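Local coordinates for periplasmic iron-binding protein (Synechocystis sp., PDB 2VOZ) that binds ferric iron in the periplasm and probably delivers it to an ABC transporter for import into the cyanobacterial cell, at residues I82-D87 / S264-L269; A130-Y135 / L247-T252. One frame throughout, in Å; residues are numbered along the deposited sequence.

Interaction 1: I82-D87 / S264-L269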
ATOM      1  N   ILE B  82      11.361 -12.663  19.068  1.00 10.61           N
ATOM      2  CA  ILE B  82      10.815 -13.792  18.328  1.00 10.53           C
ATOM      3  C   ILE B  82      11.307 -13.705  16.893  1.00 10.20           C
ATOM      4  O   ILE B  82      11.331 -12.617  16.300  1.00 10.75           O
ATOM      5  CB  ILE B  82       9.256 -13.713  18.235  1.00 10.79           C
ATOM      6  CG1 ILE B  82       8.548 -13.718  19.596  1.00 13.73           C
ATOM      7  CG2 ILE B  82       8.693 -14.832  17.306  1.00  8.08           C
ATOM      8  CD1 ILE B  82       8.449 -15.035  20.225  1.00 16.64           C
ATOM      9  N   LEU B  83      11.679 -14.853  16.323  1.00  9.91           N
ATOM     10  CA  LEU B  83      11.833 -14.952  14.881  1.00  9.03           C
ATOM     11  C   LEU B  83      10.702 -15.822  14.371  1.00  9.49           C
ATOM     12  O   LEU B  83      10.510 -16.965  14.817  1.00  9.60           O
ATOM     13  CB  LEU B  83      13.170 -15.587  14.510  1.00  8.88           C
ATOM     14  CG  LEU B  83      13.423 -15.916  13.044  1.00  9.61           C
ATOM     15  CD1 LEU B  83      13.485 -14.604  12.202  1.00  8.59           C
ATOM     16  CD2 LEU B  83      14.748 -16.705  12.928  1.00 11.21           C
ATOM     17  N   PHE B  84       9.969 -15.242  13.454  1.00  9.37           N
ATOM     18  CA  PHE B  84       8.890 -15.933  12.767  1.00  9.50           C
ATOM     19  C   PHE B  84       9.316 -16.106  11.321  1.00  9.92           C
ATOM     20  O   PHE B  84       9.675 -15.122  10.636  1.00  8.92           O
ATOM     21  CB  PHE B  84       7.593 -15.121  12.806  1.00  9.19           C
ATOM     22  CG  PHE B  84       6.436 -15.891  12.251  1.00  9.44           C
ATOM     23  CD1 PHE B  84       6.312 -16.091  10.863  1.00 11.20           C
ATOM     24  CD2 PHE B  84       5.554 -16.510  13.105  1.00 10.46           C
ATOM     25  CE1 PHE B  84       5.272 -16.890  10.359  1.00 10.01           C
ATOM     26  CE2 PHE B  84       4.501 -17.319  12.614  1.00  9.64           C
ATOM     27  CZ  PHE B  84       4.359 -17.490  11.258  1.00 12.20           C
ATOM     28  N   THR B  85       9.254 -17.335  10.802  1.00  9.30           N
ATOM     29  CA  THR B  85       9.611 -17.532   9.415  1.00  9.89           C
ATOM     30  C   THR B  85       8.821 -18.685   8.785  1.00  9.59           C
ATOM     31  O   THR B  85       7.952 -19.294   9.436  1.00  8.93           O
ATOM     32  CB  THR B  85      11.156 -17.673   9.252  1.00 10.22           C
ATOM     33  OG1 THR B  85      11.521 -17.489   7.882  1.00 14.06           O
ATOM     34  CG2 THR B  85      11.648 -18.984   9.743  1.00 11.72           C
ATOM     35  N   VAL B  86       9.070 -18.913   7.507  1.00  8.50           N
ATOM     36  CA  VAL B  86       8.209 -19.774   6.721  1.00  8.69           C
ATOM     37  C   VAL B  86       9.095 -20.929   6.290  1.00  8.62           C
ATOM     38  O   VAL B  86      10.196 -20.720   5.736  1.00  9.82           O
ATOM     39  CB  VAL B  86       7.615 -19.007   5.529  1.00  8.98           C
ATOM     40  CG1 VAL B  86       6.844 -19.941   4.605  1.00 10.93           C
ATOM     41  CG2 VAL B  86       6.748 -17.850   6.043  1.00  8.82           C
ATOM     42  N   ASP B  87       8.593 -22.129   6.588  1.00  8.80           N
ATOM     43  CA  ASP B  87       9.132 -23.426   6.210  1.00  9.62           C
ATOM     44  C   ASP B  87       9.987 -23.926   7.341  1.00  9.95           C
ATOM     45  O   ASP B  87      10.861 -23.186   7.845  1.00  9.27           O
ATOM     46  CB  ASP B  87       9.929 -23.388   4.876  1.00 10.17           C
ATOM     47  CG  ASP B  87      10.066 -24.765   4.232  1.00 11.47           C
ATOM     48  OD1 ASP B  87       9.484 -24.964   3.133  1.00 11.95           O
ATOM     49  OD2 ASP B  87      10.721 -25.670   4.841  1.00 13.69           O
ATOM     50  N   SER B 264       4.626 -22.537   8.750  1.00  8.77           N
ATOM     51  CA  SER B 264       5.291 -21.286   9.116  0.70 10.36           C
ATOM     52  C   SER B 264       5.221 -21.218  10.635  1.00 10.35           C
ATOM     53  O   SER B 264       4.240 -21.707  11.277  1.00 10.06           O
ATOM     54  CB  SER B 264       4.618 -20.048   8.513  0.70 10.66           C
ATOM     55  OG  SER B 264       3.408 -19.791   9.147  0.70 15.54           O
ATOM     56  N   GLY B 265       6.241 -20.644  11.238  1.00  9.16           N
ATOM     57  CA  GLY B 265       6.303 -20.827  12.678  1.00  8.50           C
ATOM     58  C   GLY B 265       7.341 -19.932  13.324  1.00  7.72           C
ATOM     59  O   GLY B 265       8.004 -19.166  12.648  1.00  8.46           O
ATOM     60  N   ALA B 266       7.504 -20.065  14.625  1.00  8.55           N
ATOM     61  CA  ALA B 266       8.358 -19.102  15.346  1.00  6.88           C
ATOM     62  C   ALA B 266       8.903 -19.720  16.617  1.00  9.07           C
ATOM     63  O   ALA B 266       8.349 -20.703  17.127  1.00  8.71           O
ATOM     64  CB  ALA B 266       7.546 -17.879  15.689  1.00  7.24           C
ATOM     65  N   GLY B 267       9.960 -19.108  17.129  1.00 10.27           N
ATOM     66  CA  GLY B 267      10.546 -19.525  18.415  1.00  9.44           C
ATOM     67  C   GLY B 267      11.006 -18.270  19.109  1.00 10.12           C
ATOM     68  O   GLY B 267      11.135 -17.196  18.491  1.00  9.72           O
ATOM     69  N   VAL B 268      11.262 -18.394  20.399  1.00  9.23           N
ATOM     70  CA  VAL B 268      11.831 -17.282  21.165  1.00  9.83           C
ATOM     71  C   VAL B 268      13.351 -17.267  20.966  1.00  9.76           C
ATOM     72  O   VAL B 268      14.021 -18.312  21.082  1.00 10.75           O
ATOM     73  CB  VAL B 268      11.499 -17.489  22.672  1.00 10.42           C
ATOM     74  CG1 VAL B 268      12.120 -16.368  23.492  1.00  9.57           C
ATOM     75  CG2 VAL B 268       9.975 -17.540  22.843  1.00 11.37           C
ATOM     76  N   LEU B 269      13.886 -16.080  20.681  1.00  9.96           N
ATOM     77  CA  LEU B 269      15.316 -15.897  20.462  1.00  9.93           C
ATOM     78  C   LEU B 269      16.100 -16.012  21.766  1.00 11.26           C
ATOM     79  O   LEU B 269      15.628 -15.593  22.833  1.00 10.11           O
ATOM     80  CB  LEU B 269      15.589 -14.583  19.750  1.00  9.77           C
ATOM     81  CG  LEU B 269      15.016 -14.632  18.330  1.00  8.22           C
ATOM     82  CD1 LEU B 269      14.994 -13.218  17.716  1.00  9.02           C
ATOM     83  CD2 LEU B 269      15.810 -15.570  17.451  1.00 13.88           C
TER
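Leu83 and Thr85 pair with Gly267 and Gly265 where strands 82-86 and 264-268 run antiparallel, their directions 161° apart, inside one lobe of the periplasmic binding protein fold. Near Val86 the reciprocal bonds are short: Gly265 N reaches Thr85 O at 2.8 Å, and Thr85 N reaches Gly265 O at 2.9 Å. Farther along, Leu83 N to Gly267 O and Gly267 N to Leu83 O are both longer, 3.2 Å. CA-H...O contacts from Ile82, Phe84, Ser264 and Ala266 add second partners to the same carbonyls.

The side-chain contacts centre on Phe84. With CG anti to the backbone N (chi1 -173°), its ring swings across to the neighbouring strand, where Gly265 O sits 3.6 Å above one face, offset toward the rim. Phe84 CD2 meets Ala266 CB at 3.5 Å, and Phe294 lies against the ring, roughly perpendicular. At the ring edge Ser264 OG, hydrogen-bonded to Thr127 OG1, comes within 3.3 Å of Phe84 CZ. With an alanine in place of Phe84, the space against Ala266 CB and Gly265 O would probably open and Phe294 would lose its aromatic neighbour. On the same face, Ile82 CG2 touches Ala266 CB at 3.6 Å, and helix 275-285 packs on Ile82, Ala266 and Val268 through Leu282.

The other face carries Leu83 and Thr85 beside the two glycines, under helix 64-74. Asp87, just past the strand, caps Gly89 N with OD2, which also bonds Ser172 OG; its side chain lies beside Tyr169, an iron-binding residue. Leu269 turns its tail back to this face, placing CD2 4.0 Å from Leu83 CB.

Interaction 2: A130-Y135 / L247-T252; sequences ARVLYY and LFFPNT. With SO4 (sulfate ion), chain E.
Leu133 O accepts Phe248 N at 2.7 Å in a nearly straight bond, the donor tilted 26° out of the carbonyl plane, and the return bond from Leu133 N to Phe248 O measures 3.0 Å. One residue earlier, Leu247 N points the other way, 2.8 Å from O1 of a sulfate ion, probably from the crystallisation liquor, which Ser246 OG also holds.

Tyr134 CE2 lies 3.7 Å from Leu247 CB, the side chains crossing obliquely, while the tyrosine hydroxyl bonds Asn223 O beyond the pair. Here strand 245-248 pairs briefly and antiparallel with strand 124-136, in the second lobe of the periplasmic binding protein fold; after Phe248 the chain leaves the sheet.

Val132 is wedged in that departure. Its CG1 rests 3.6 Å from Phe249 CD1, and its CG2, set between the backbone N and carbonyl carbon (chi1 -66° for CG1), meets Leu247 CG at 3.9 Å. Leu247 CD2 in turn sits over one face of the Phe249 ring. Leu133 and Phe248 share the other face; Leu133 CG packs 4.0 Å from Pro250 CB in the departing loop, and the Tyr135 ring turns its edge to Phe248 CB, CE1 being 3.8 Å away.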
ATOM      1  N   ALA B 130       0.285 -27.400   2.419  1.00  7.24           N
ATOM      2  CA  ALA B 130       0.524 -28.751   1.884  1.00  7.51           C
ATOM      3  C   ALA B 130       1.237 -28.602   0.565  1.00  7.88           C
ATOM      4  O   ALA B 130       0.932 -27.667  -0.180  1.00  8.87           O
ATOM      5  CB  ALA B 130      -0.845 -29.473   1.664  1.00  9.02           C
ATOM      6  N   ARG B 131       2.181 -29.495   0.267  1.00  8.86           N
ATOM      7  CA  ARG B 131       2.851 -29.469  -1.023  1.00  9.10           C
ATOM      8  C   ARG B 131       2.106 -30.536  -1.846  1.00  9.89           C
ATOM      9  O   ARG B 131       2.187 -31.733  -1.574  1.00 11.30           O
ATOM     10  CB  ARG B 131       4.373 -29.729  -0.905  1.00  8.32           C
ATOM     11  CG  ARG B 131       5.123 -29.366  -2.221  1.00  9.16           C
ATOM     12  CD  ARG B 131       6.513 -28.858  -1.886  1.00  8.53           C
ATOM     13  NE  ARG B 131       7.221 -28.342  -3.054  1.00  9.45           N
ATOM     14  CZ  ARG B 131       6.988 -27.150  -3.622  1.00  9.53           C
ATOM     15  NH1 ARG B 131       6.047 -26.338  -3.144  1.00  5.69           N
ATOM     16  NH2 ARG B 131       7.710 -26.760  -4.673  1.00 10.10           N
ATOM     17  N   VAL B 132       1.324 -30.068  -2.806  1.00  8.53           N
ATOM     18  CA  VAL B 132       0.366 -30.928  -3.471  1.00  9.00           C
ATOM     19  C   VAL B 132       0.733 -31.115  -4.938  1.00  9.20           C
ATOM     20  O   VAL B 132       1.737 -30.591  -5.407  1.00  8.79           O
ATOM     21  CB  VAL B 132      -1.064 -30.348  -3.369  1.00  9.75           C
ATOM     22  CG1 VAL B 132      -1.555 -30.331  -1.903  1.00 11.56           C
ATOM     23  CG2 VAL B 132      -1.178 -28.934  -4.033  1.00  8.49           C
ATOM     24  N   LEU B 133      -0.105 -31.861  -5.656  1.00  8.50           N
ATOM     25  CA  LEU B 133       0.063 -31.996  -7.087  1.00  9.11           C
ATOM     26  C   LEU B 133      -0.994 -31.191  -7.795  1.00  9.94           C
ATOM     27  O   LEU B 133      -2.132 -31.033  -7.284  1.00 11.47           O
ATOM     28  CB  LEU B 133      -0.085 -33.450  -7.502  1.00  9.03           C
ATOM     29  CG  LEU B 133       0.789 -34.463  -6.763  1.00  9.70           C
ATOM     30  CD1 LEU B 133       0.741 -35.855  -7.433  1.00 10.79           C
ATOM     31  CD2 LEU B 133       2.222 -33.978  -6.693  1.00 10.35           C
ATOM     32  N   TYR B 134      -0.603 -30.661  -8.946  1.00  8.52           N
ATOM     33  CA  TYR B 134      -1.515 -29.979  -9.850  1.00  8.43           C
ATOM     34  C   TYR B 134      -1.489 -30.736 -11.158  1.00  8.14           C
ATOM     35  O   TYR B 134      -0.446 -31.245 -11.576  1.00  9.34           O
ATOM     36  CB  TYR B 134      -1.086 -28.526 -10.058  1.00  8.97           C
ATOM     37  CG  TYR B 134      -1.275 -27.762  -8.776  1.00  9.36           C
ATOM     38  CD1 TYR B 134      -0.206 -27.515  -7.927  1.00  7.76           C
ATOM     39  CD2 TYR B 134      -2.544 -27.377  -8.369  1.00 10.42           C
ATOM     40  CE1 TYR B 134      -0.375 -26.817  -6.725  1.00  9.41           C
ATOM     41  CE2 TYR B 134      -2.733 -26.690  -7.177  1.00  8.59           C
ATOM     42  CZ  TYR B 134      -1.642 -26.420  -6.360  1.00 11.02           C
ATOM     43  OH  TYR B 134      -1.858 -25.732  -5.190  1.00 10.61           O
ATOM     44  N   TYR B 135      -2.629 -30.823 -11.818  1.00  8.99           N
ATOM     45  CA  TYR B 135      -2.649 -31.605 -13.065  1.00  8.73           C
ATOM     46  C   TYR B 135      -3.552 -30.995 -14.099  1.00  9.16           C
ATOM     47  O   TYR B 135      -4.549 -30.339 -13.770  1.00  9.67           O
ATOM     48  CB  TYR B 135      -3.043 -33.071 -12.802  1.00  9.15           C
ATOM     49  CG  TYR B 135      -4.486 -33.259 -12.339  1.00  9.63           C
ATOM     50  CD1 TYR B 135      -4.806 -33.262 -10.963  1.00 10.00           C
ATOM     51  CD2 TYR B 135      -5.535 -33.408 -13.292  1.00  8.24           C
ATOM     52  CE1 TYR B 135      -6.124 -33.442 -10.513  1.00 11.46           C
ATOM     53  CE2 TYR B 135      -6.846 -33.615 -12.848  1.00 10.18           C
ATOM     54  CZ  TYR B 135      -7.132 -33.607 -11.476  1.00 12.71           C
ATOM     55  OH  TYR B 135      -8.451 -33.748 -11.062  1.00 15.23           O
ATOM     56  N   LEU B 247      -6.283 -29.302  -8.429  1.00 10.37           N
ATOM     57  CA  LEU B 247      -5.418 -29.603  -7.285  1.00 10.27           C
ATOM     58  C   LEU B 247      -5.701 -31.058  -6.871  1.00 10.60           C
ATOM     59  O   LEU B 247      -6.853 -31.460  -6.746  1.00 11.09           O
ATOM     60  CB  LEU B 247      -5.759 -28.641  -6.134  1.00 10.27           C
ATOM     61  CG  LEU B 247      -4.979 -28.753  -4.817  1.00 10.75           C
ATOM     62  CD1 LEU B 247      -5.060 -27.400  -4.130  1.00 12.20           C
ATOM     63  CD2 LEU B 247      -5.554 -29.811  -3.890  1.00 10.19           C
ATOM     64  N   PHE B 248      -4.647 -31.832  -6.642  1.00 10.51           N
ATOM     65  CA  PHE B 248      -4.771 -33.205  -6.170  1.00 10.86           C
ATOM     66  C   PHE B 248      -3.921 -33.372  -4.912  1.00 10.66           C
ATOM     67  O   PHE B 248      -2.710 -33.086  -4.965  1.00  9.85           O
ATOM     68  CB  PHE B 248      -4.260 -34.162  -7.268  1.00 11.40           C
ATOM     69  CG  PHE B 248      -4.254 -35.612  -6.858  1.00 12.24           C
ATOM     70  CD1 PHE B 248      -5.438 -36.388  -6.976  1.00 14.43           C
ATOM     71  CD2 PHE B 248      -3.093 -36.208  -6.373  1.00 12.93           C
ATOM     72  CE1 PHE B 248      -5.434 -37.749  -6.591  1.00 14.17           C
ATOM     73  CE2 PHE B 248      -3.079 -37.567  -5.969  1.00 12.02           C
ATOM     74  CZ  PHE B 248      -4.248 -38.333  -6.087  1.00 14.48           C
ATOM     75  N   PHE B 249      -4.532 -33.842  -3.822  1.00  9.79           N
ATOM     76  CA  PHE B 249      -3.791 -34.179  -2.617  1.00 10.44           C
ATOM     77  C   PHE B 249      -3.158 -35.561  -2.757  1.00 10.63           C
ATOM     78  O   PHE B 249      -3.882 -36.563  -2.827  1.00 11.15           O
ATOM     79  CB  PHE B 249      -4.665 -34.170  -1.355  1.00 10.51           C
ATOM     80  CG  PHE B 249      -5.107 -32.802  -0.907  1.00 10.37           C
ATOM     81  CD1 PHE B 249      -4.240 -31.949  -0.218  1.00 12.51           C
ATOM     82  CD2 PHE B 249      -6.417 -32.374  -1.143  1.00 15.53           C
ATOM     83  CE1 PHE B 249      -4.658 -30.681   0.204  1.00 14.24           C
ATOM     84  CE2 PHE B 249      -6.834 -31.114  -0.721  1.00 15.67           C
ATOM     85  CZ  PHE B 249      -5.948 -30.259  -0.060  1.00 14.35           C
ATOM     86  N   PRO B 250      -1.820 -35.618  -2.795  1.00  9.85           N
ATOM     87  CA  PRO B 250      -1.156 -36.907  -2.859  1.00  9.69           C
ATOM     88  C   PRO B 250      -1.006 -37.622  -1.513  1.00  9.51           C
ATOM     89  O   PRO B 250      -1.091 -37.009  -0.443  1.00 10.36           O
ATOM     90  CB  PRO B 250       0.232 -36.537  -3.370  1.00  8.78           C
ATOM     91  CG  PRO B 250       0.470 -35.217  -2.679  1.00  7.62           C
ATOM     92  CD  PRO B 250      -0.840 -34.513  -2.834  1.00 10.32           C
ATOM     93  N   ASN B 251      -0.721 -38.911  -1.624  1.00  9.94           N
ATOM     94  CA  ASN B 251      -0.311 -39.759  -0.503  1.00 11.22           C
ATOM     95  C   ASN B 251      -1.393 -39.902   0.570  1.00 12.61           C
ATOM     96  O   ASN B 251      -1.071 -40.043   1.746  1.00 12.48           O
ATOM     97  CB  ASN B 251       0.987 -39.223   0.137  1.00 11.07           C
ATOM     98  CG  ASN B 251       2.180 -39.429  -0.754  1.00 11.02           C
ATOM     99  OD1 ASN B 251       2.227 -38.868  -1.817  1.00  8.46           O
ATOM    100  ND2 ASN B 251       3.139 -40.253  -0.323  1.00 12.86           N
ATOM    101  N   THR B 252      -2.658 -39.833   0.168  1.00 13.01           N
ATOM    102  CA  THR B 252      -3.754 -39.993   1.134  1.00 14.73           C
ATOM    103  C   THR B 252      -4.424 -41.362   1.010  1.00 16.57           C
ATOM    104  O   THR B 252      -5.373 -41.655   1.759  1.00 16.16           O
ATOM    105  CB  THR B 252      -4.828 -38.894   0.981  1.00 14.35           C
ATOM    106  OG1 THR B 252      -5.595 -39.152  -0.195  1.00 15.94           O
ATOM    107  CG2 THR B 252      -4.183 -37.514   0.874  1.00 17.43           C
TER
HETATM  108  S   SO4 E1347     -10.316 -28.511  -8.042  1.00 32.28           S
HETATM  109  O1  SO4 E1347      -8.864 -28.334  -7.946  1.00 25.74           O
HETATM  110  O2  SO4 E1347     -10.769 -28.660  -9.452  1.00 25.24           O
HETATM  111  O3  SO4 E1347     -10.737 -29.710  -7.291  1.00 32.03           O
HETATM  112  O4  SO4 E1347     -10.997 -27.344  -7.459  1.00 31.17           O

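Overall arrangement
Interactions 1 and 2 lie on opposite sides of the chain's centre, their centres 26 Å apart and their nearest atoms about 7 Å. Along the chain interaction 2 is nested within the loop that interaction 1 closes: 82-87 comes first, then 130-135, 247-252 and 264-269. Strands 124-136 and 261-268 are antiparallel neighbours in one mixed sheet and link the two regions, consistent with the paired hinge strands of periplasmic binding proteins. Each interaction thus pairs one of these strands with a partner in a different lobe. The iron-binding Tyr169 lies near Asp87 of interaction 1 and Arg131 of interaction 2, consistent with both contacts flanking the iron site between the lobes, empty in this apo form.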